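Local coordinates for pirin family protein (Acinetobacter baumannii, PDB 6D0P) that probably acts as a metal-dependent quercetin 2,3-dioxygenase of the pirin family, its metal held in one of two cupin domains, at residues His204-Val209 and Val250-Pro255; Gln12-His17 and Glu224-Ala229. All coordinates share one frame; numbering follows the deposited sequence.

Contact 1 is core and contact 2 surface, yet both bear on one antiparallel sheet of the C-terminal cupin domain. Their centres lie about 17 Å apart; strand 205-210 of contact 1 and strand 227-231 of contact 2 are neighbours in that sheet, joined where Ala229 N approaches Val208 O at 2.8 Å, probably as a hydrogen bond. At 204-209 with 250-255 the strands pair through a ladder of backbone bonds, with leucine and valine side chains meeting beside it. At 12-17 with 224-229 the N-terminal edge strand is ending, and pairing gives way to a single backbone bond, one amide side chain and a lysine stem laid against loop carbonyls.

Contact 1. Residues His204-Val209 and Val250-Pro255; sequences HTTLVV and VLTGQP
Antiparallel pairing between strands 205-210 and 245-253, in the C-terminal cupin domain, joins 204-209 to 250-255. Leu207 and Leu251 form a hydrogen-bonded pair: Leu207 N reaches Leu251 O at 2.8 Å, nearly straight at 174°, and Leu251 N returns to Leu207 O at 2.9 Å. The next such pair is more bent. Gly253 N meets Thr205 O at 3.0 Å, whereas Thr205 N gives Gly253 O an N-H...O angle of only 130°. Between the two pairs, Thr205 O also takes a CA-H...O contact from Thr252 CA at 2.9 Å.

On the face carrying Leu207 and Leu251, their CB atoms touch, and Val209 CG2 packs on Leu251 CD1 at 4.0 Å. This face of the cupin sheet turns to Phe41 and Leu44 of strand 41-52, so the N-terminal cupin domain packs against it. Where the strands end, the His204 ring lies over the backbone of 253-254, with Gln254 N 3.5 Å above its centre. Chi1 of -82° sets the ring beside its own backbone N, and its ND1 edge makes a weak in-plane hydrogen bond to Thr252 OG1 at 3.4 Å. That hydroxyl is also bonded to Asn184 ND2.

Contact 2. Residues Gln12-His17 and Glu224-Ala229; sequences QNNHMH and EGKTVA
This is a surface contact at the fraying end of a sheet, where edge strand 7-12 leaves strand 227-231 and the chain runs on as a loop toward strand 17-19. Gln12 and Thr227 make one antiparallel, non-hydrogen-bonded pair, their CA atoms 4.2 Å apart. Just beyond it, Asn13 N donates to Lys226 O at 3.1 Å, with an N-H...O angle of 158°, and Gln12 CA sends a CA-H...O contact to the same oxygen.

The Gln12 side chain stretches along the turn. With CG anti to the backbone N (chi1 -176°) and the chain extended beyond it, CB and CG pass Thr227 OG1, and NE2 reaches Gly225 O at 3.0 Å. The carbonyl lies 21° out of the amide plane. Thr227 OG1 itself donates to Glu224 O at 2.9 Å, from above that carbonyl's plane, tying the two ends of 224-227 together.

Lys226 has the left-handed backbone conformation that position 1 of a G1 beta bulge requires; with Thr227 it faces Val210 in that bulge. Its CB points toward the loop, and the aliphatic stem lies along it, CB and CD both against Asn13 O, each at 3.3 Å. Further out, CE comes 3.4 Å from Asn14 OD1, the two side chains crossing at a slant, while the ammonium group goes to Tyr26 as a cation-pi partner. Asn13 OD1 instead accepts from His15 N, an Asx turn within its own loop.

Two successive carbonyls of the turn are thus held by different means, Gly225 O by the side-chain amide Gln12 NE2 and Lys226 O by the backbone Asn13 N, so the departing strand stays tied to the bulge just past its last paired residue.

Contact 1. Residues His204-Val209 and Val250-Pro255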
# COMPACT_ATOMS: atom_id res chain seq x y z
N HIS A 204 16.71 -7.76 1.55
CA HIS A 204 15.49 -7.00 1.24
C HIS A 204 15.21 -5.89 2.27
O HIS A 204 15.38 -6.08 3.47
CB HIS A 204 14.25 -7.91 1.25
CG HIS A 204 14.02 -8.67 -0.02
ND1 HIS A 204 12.77 -9.07 -0.42
CD2 HIS A 204 14.87 -9.06 -0.98
CE1 HIS A 204 12.87 -9.69 -1.57
NE2 HIS A 204 14.14 -9.69 -1.94
N THR A 205 14.77 -4.76 1.75
CA THR A 205 14.09 -3.73 2.55
C THR A 205 12.98 -4.45 3.31
O THR A 205 12.32 -5.30 2.70
CB THR A 205 13.47 -2.67 1.64
OG1 THR A 205 14.55 -2.00 0.99
CG2 THR A 205 12.57 -1.69 2.35
N THR A 206 12.78 -4.12 4.59
CA THR A 206 11.80 -4.77 5.41
C THR A 206 11.13 -3.71 6.28
O THR A 206 11.79 -3.08 7.14
CB THR A 206 12.43 -5.86 6.28
OG1 THR A 206 13.07 -6.83 5.44
CG2 THR A 206 11.41 -6.56 7.14
N LEU A 207 9.86 -3.46 5.99
CA LEU A 207 9.08 -2.49 6.73
C LEU A 207 7.95 -3.21 7.47
O LEU A 207 7.23 -4.02 6.86
CB LEU A 207 8.50 -1.47 5.74
CG LEU A 207 9.50 -0.84 4.78
CD1 LEU A 207 8.77 0.01 3.77
CD2 LEU A 207 10.53 -0.00 5.55
N VAL A 208 7.81 -2.94 8.76
CA VAL A 208 6.71 -3.48 9.57
C VAL A 208 5.77 -2.32 9.86
O VAL A 208 6.16 -1.34 10.49
CB VAL A 208 7.21 -4.13 10.87
CG1 VAL A 208 6.06 -4.63 11.74
CG2 VAL A 208 8.20 -5.24 10.55
N VAL A 209 4.58 -2.42 9.31
CA VAL A 209 3.58 -1.37 9.48
C VAL A 209 2.52 -1.86 10.47
O VAL A 209 1.94 -2.93 10.28
CB VAL A 209 2.93 -0.99 8.14
CG1 VAL A 209 1.88 0.11 8.32
CG2 VAL A 209 3.98 -0.57 7.12
N VAL A 250 3.37 -6.28 6.42
CA VAL A 250 4.81 -6.47 6.27
C VAL A 250 5.13 -6.23 4.79
O VAL A 250 4.54 -6.87 3.92
CB VAL A 250 5.27 -7.84 6.76
CG1 VAL A 250 6.72 -8.12 6.42
CG2 VAL A 250 5.01 -8.01 8.24
N LEU A 251 6.04 -5.32 4.52
CA LEU A 251 6.42 -4.96 3.17
C LEU A 251 7.91 -5.24 3.01
O LEU A 251 8.70 -4.71 3.78
CB LEU A 251 6.15 -3.48 2.96
CG LEU A 251 4.77 -2.99 3.35
CD1 LEU A 251 4.72 -1.47 3.25
CD2 LEU A 251 3.68 -3.62 2.49
N THR A 252 8.27 -6.07 2.05
CA THR A 252 9.70 -6.33 1.82
C THR A 252 9.96 -6.27 0.32
O THR A 252 9.04 -6.50 -0.50
CB THR A 252 10.19 -7.68 2.34
OG1 THR A 252 9.97 -8.73 1.39
CG2 THR A 252 9.53 -8.07 3.65
N GLY A 253 11.21 -6.02 -0.03
CA GLY A 253 11.54 -6.06 -1.40
C GLY A 253 13.00 -5.80 -1.69
O GLY A 253 13.74 -5.18 -0.89
N GLN A 254 13.42 -6.30 -2.85
CA GLN A 254 14.75 -6.06 -3.34
C GLN A 254 14.84 -4.56 -3.66
O GLN A 254 14.01 -4.04 -4.40
CB GLN A 254 15.02 -6.88 -4.60
CG GLN A 254 16.40 -6.64 -5.19
CD GLN A 254 17.49 -7.10 -4.25
OE1 GLN A 254 17.39 -8.14 -3.62
NE2 GLN A 254 18.56 -6.31 -4.15
N PRO A 255 15.81 -3.86 -3.06
CA PRO A 255 15.96 -2.43 -3.35
C PRO A 255 16.22 -2.23 -4.85
O PRO A 255 16.93 -3.02 -5.46
CB PRO A 255 17.12 -1.92 -2.50
CG PRO A 255 17.40 -2.99 -1.50
CD PRO A 255 16.74 -4.26 -2.01

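Contact 2. Residues Gln12-His17 and Glu224-Ala229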
# COMPACT_ATOMS: atom_id res chain seq x y z
N GLN A 12 5.92 7.29 13.90
CA GLN A 12 4.50 7.24 14.20
C GLN A 12 3.86 8.58 13.81
O GLN A 12 4.34 9.64 14.20
CB GLN A 12 4.29 6.97 15.68
CG GLN A 12 2.83 6.81 16.05
CD GLN A 12 2.70 6.49 17.52
OE1 GLN A 12 3.54 6.87 18.34
NE2 GLN A 12 1.62 5.80 17.86
N ASN A 13 2.76 8.52 13.06
CA ASN A 13 2.08 9.73 12.61
C ASN A 13 0.64 9.74 13.15
O ASN A 13 -0.13 8.82 12.85
CB ASN A 13 2.05 9.84 11.09
CG ASN A 13 1.42 11.14 10.62
OD1 ASN A 13 1.29 12.08 11.39
ND2 ASN A 13 1.03 11.19 9.37
N ASN A 14 0.28 10.78 13.87
CA ASN A 14 -1.08 10.93 14.43
C ASN A 14 -1.75 12.17 13.85
O ASN A 14 -2.71 12.69 14.44
CB ASN A 14 -1.05 11.00 15.96
CG ASN A 14 -2.41 10.83 16.58
OD1 ASN A 14 -3.19 10.00 16.11
ND2 ASN A 14 -2.73 11.61 17.61
N HIS A 15 -1.23 12.67 12.73
CA HIS A 15 -1.74 13.88 12.12
C HIS A 15 -2.40 13.53 10.79
O HIS A 15 -1.72 13.16 9.87
CB HIS A 15 -0.59 14.87 11.89
CG HIS A 15 -1.01 16.29 11.72
ND1 HIS A 15 -0.11 17.34 11.82
CD2 HIS A 15 -2.23 16.84 11.52
CE1 HIS A 15 -0.76 18.48 11.65
NE2 HIS A 15 -2.06 18.20 11.45
N MSE A 16 -3.73 13.64 10.72
CA MSE A 16 -4.49 13.26 9.50
C MSE A 16 -4.59 14.38 8.50
O MSE A 16 -4.64 15.56 8.85
CB MSE A 16 -5.90 12.87 9.94
CG MSE A 16 -6.78 12.26 8.83
SE MSE A 16 -7.95 13.67 8.08
CE MSE A 16 -9.40 13.48 9.40
N HIS A 17 -4.62 14.01 7.22
CA HIS A 17 -4.86 14.98 6.14
C HIS A 17 -5.87 14.33 5.19
O HIS A 17 -5.99 13.10 5.14
CB HIS A 17 -3.57 15.44 5.43
CG HIS A 17 -3.01 14.45 4.49
ND1 HIS A 17 -2.12 13.47 4.88
CD2 HIS A 17 -3.17 14.29 3.16
CE1 HIS A 17 -1.81 12.72 3.84
NE2 HIS A 17 -2.43 13.22 2.77
N GLU A 224 3.38 0.84 18.39
CA GLU A 224 1.95 1.14 18.53
C GLU A 224 1.34 1.42 17.15
O GLU A 224 2.03 1.37 16.12
CB GLU A 224 1.78 2.36 19.43
CG GLU A 224 2.52 2.24 20.75
CD GLU A 224 1.86 1.27 21.72
OE1 GLU A 224 0.61 1.36 21.90
OE2 GLU A 224 2.60 0.43 22.32
N GLY A 225 0.05 1.78 17.13
CA GLY A 225 -0.68 2.03 15.89
C GLY A 225 -0.17 3.25 15.13
O GLY A 225 0.41 4.17 15.70
N LYS A 226 -0.44 3.21 13.83
CA LYS A 226 -0.07 4.27 12.90
C LYS A 226 1.46 4.41 12.90
O LYS A 226 1.98 5.53 12.91
CB LYS A 226 -0.71 5.61 13.29
CG LYS A 226 -2.21 5.61 13.53
CD LYS A 226 -2.74 7.01 13.87
CE LYS A 226 -4.05 7.02 14.63
NZ LYS A 226 -5.15 6.43 13.84
N THR A 227 2.17 3.27 12.89
CA THR A 227 3.64 3.29 12.97
C THR A 227 4.26 2.41 11.87
O THR A 227 3.70 1.35 11.50
CB THR A 227 4.14 2.76 14.33
OG1 THR A 227 3.71 3.60 15.41
CG2 THR A 227 5.65 2.69 14.42
N VAL A 228 5.39 2.87 11.34
CA VAL A 228 6.21 2.04 10.47
C VAL A 228 7.59 1.89 11.13
O VAL A 228 8.19 2.87 11.56
CB VAL A 228 6.35 2.59 9.04
CG1 VAL A 228 6.87 4.02 8.99
CG2 VAL A 228 7.25 1.69 8.21
N ALA A 229 8.04 0.65 11.22
CA ALA A 229 9.37 0.32 11.68
C ALA A 229 10.21 -0.11 10.46
O ALA A 229 9.73 -0.84 9.60
CB ALA A 229 9.34 -0.78 12.71